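Local atomic coordinates of BtrN (Bacillus circulans, PDB entry 4M7S), a protein that catalyses the radical S-adenosyl-L-methionine-dependent two-electron oxidation of 2-deoxy-scyllo-inosamine to amino-dideoxy-scyllo-inosose in butirosin biosynthesis. Residues N174-T179 / D207-D212. Numbering follows the deposited sequence.
Sequences NLAVVT and DIWHND
The indole of W209, at the end of helix 205-209, pushes the far edge of its six-membered ring against the backbone of N174 and L175 and the methyl of A176. Its CB lies well back from the strand, but CG is anti to the backbone N (chi1 -177°), and this turn carries the ring across the gap. CD1 sits beneath H210, 3.6 Å from the plane of that imidazole and offset toward its rim. NE1 faces away from the strand and donates to the carbonyl of K3, so the polar atom of the ring is paired. On the benzo side, CE3 runs past A176 CB at 4.2 Å. The next atom, CZ3, makes the nearest approach: it stands 3.4 Å from L175 O, which lies at the ring edge near its plane, so its C-H points roughly at that oxygen, probably a weakly favourable electrostatic contact. The same CZ3 is 4.1 Å from A176 CB, which meets the ring obliquely. CH2, at the tip, lies 4.0 Å from N174 N and 3.9 Å from L175 N. The contact is one ring edge laid on main chain, with a single apolar side-chain touch. R218 of helix 212-222 makes a cation-pi contact with the indole and donates a hydrogen bond to W209 O, while backbone hydrogen bonds of N174 and A176 hold the strand beside 7-10. L175 CB points away from the tryptophan, and its side chain comes about 5 Å from that of C187, by the second [4Fe-4S] cluster. Strand 175-178 opens the antiparallel hairpin with 183-185, and W209 lays the end of helix 205-209 on it, just ahead of helix 212-222: the hairpin-then-helix plan of the Twitch domain, the shortened single-cluster relative of SPASM, in radical SAM enzymes.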
# COMPACT_ATOMS: atom_id res chain seq x y z
N ASN A 174 -10.84 1.27 2.78
CA ASN A 174 -9.80 1.82 3.65
C ASN A 174 -8.45 2.07 2.98
O ASN A 174 -7.62 2.81 3.49
CB ASN A 174 -9.57 0.89 4.84
CG ASN A 174 -10.73 0.88 5.80
OD1 ASN A 174 -11.15 1.92 6.29
ND2 ASN A 174 -11.27 -0.31 6.06
N LEU A 175 -8.24 1.44 1.84
CA LEU A 175 -6.90 1.36 1.27
C LEU A 175 -6.92 1.76 -0.19
O LEU A 175 -7.76 1.30 -0.97
CB LEU A 175 -6.39 -0.08 1.40
CG LEU A 175 -4.95 -0.52 1.09
CD1 LEU A 175 -4.90 -1.32 -0.20
CD2 LEU A 175 -3.98 0.65 1.05
N ALA A 176 -5.99 2.65 -0.56
CA ALA A 176 -5.68 2.90 -1.95
C ALA A 176 -4.24 2.46 -2.21
O ALA A 176 -3.36 2.69 -1.38
CB ALA A 176 -5.85 4.39 -2.28
N VAL A 177 -4.00 1.84 -3.36
CA VAL A 177 -2.65 1.52 -3.79
C VAL A 177 -2.31 2.37 -4.99
O VAL A 177 -3.12 2.50 -5.90
CB VAL A 177 -2.50 0.04 -4.18
CG1 VAL A 177 -1.09 -0.25 -4.70
CG2 VAL A 177 -2.81 -0.86 -3.00
N VAL A 178 -1.11 2.95 -5.01
CA VAL A 178 -0.61 3.69 -6.17
C VAL A 178 0.66 2.98 -6.69
O VAL A 178 1.63 2.84 -5.96
CB VAL A 178 -0.27 5.14 -5.79
CG1 VAL A 178 0.34 5.90 -6.99
CG2 VAL A 178 -1.49 5.86 -5.24
N THR A 179 0.63 2.53 -7.95
CA THR A 179 1.73 1.77 -8.53
C THR A 179 2.81 2.72 -9.03
O THR A 179 2.61 3.95 -9.00
CB THR A 179 1.26 0.90 -9.71
OG1 THR A 179 0.91 1.75 -10.81
CG2 THR A 179 0.06 0.03 -9.29
N ASP A 207 -10.76 12.19 -6.61
CA ASP A 207 -11.76 11.97 -7.64
C ASP A 207 -11.79 10.51 -8.09
O ASP A 207 -12.84 9.98 -8.46
CB ASP A 207 -11.50 12.88 -8.84
CG ASP A 207 -11.71 14.35 -8.52
OD1 ASP A 207 -12.60 14.66 -7.70
OD2 ASP A 207 -11.00 15.19 -9.10
N ILE A 208 -10.63 9.87 -8.08
CA ILE A 208 -10.54 8.45 -8.40
C ILE A 208 -11.22 7.65 -7.29
O ILE A 208 -12.06 6.80 -7.56
CB ILE A 208 -9.07 8.02 -8.54
CG1 ILE A 208 -8.44 8.69 -9.77
CG2 ILE A 208 -8.95 6.50 -8.65
CD1 ILE A 208 -6.92 8.58 -9.81
N TRP A 209 -10.84 7.94 -6.05
CA TRP A 209 -11.42 7.31 -4.87
C TRP A 209 -12.94 7.38 -4.87
O TRP A 209 -13.61 6.44 -4.43
CB TRP A 209 -10.85 7.97 -3.60
CG TRP A 209 -11.35 7.34 -2.33
CD1 TRP A 209 -12.30 7.84 -1.47
CD2 TRP A 209 -10.94 6.09 -1.78
NE1 TRP A 209 -12.48 6.97 -0.42
CE2 TRP A 209 -11.66 5.89 -0.59
CE3 TRP A 209 -10.03 5.10 -2.20
CZ2 TRP A 209 -11.50 4.74 0.19
CZ3 TRP A 209 -9.86 3.98 -1.42
CH2 TRP A 209 -10.60 3.81 -0.24
N HIS A 210 -13.49 8.49 -5.36
CA HIS A 210 -14.94 8.69 -5.36
C HIS A 210 -15.61 8.48 -6.71
O HIS A 210 -16.79 8.82 -6.87
CB HIS A 210 -15.29 10.10 -4.85
CG HIS A 210 -15.01 10.32 -3.40
ND1 HIS A 210 -13.91 11.01 -2.95
CD2 HIS A 210 -15.68 9.92 -2.29
CE1 HIS A 210 -13.91 11.04 -1.63
NE2 HIS A 210 -14.97 10.38 -1.20
N ASN A 211 -14.90 7.95 -7.71
CA ASN A 211 -15.58 7.72 -8.99
C ASN A 211 -16.54 6.53 -8.91
O ASN A 211 -16.51 5.76 -7.94
CB ASN A 211 -14.59 7.61 -10.17
CG ASN A 211 -13.71 6.37 -10.11
OD1 ASN A 211 -14.07 5.37 -9.50
ND2 ASN A 211 -12.54 6.44 -10.76
N ASP A 212 -17.39 6.39 -9.92
CA ASP A 212 -18.39 5.33 -9.95
C ASP A 212 -17.79 3.94 -9.76
O ASP A 212 -18.32 3.13 -8.99
CB ASP A 212 -19.18 5.39 -11.27
CG ASP A 212 -20.65 5.08 -11.08
OD1 ASP A 212 -21.02 4.56 -10.00
OD2 ASP A 212 -21.44 5.34 -12.02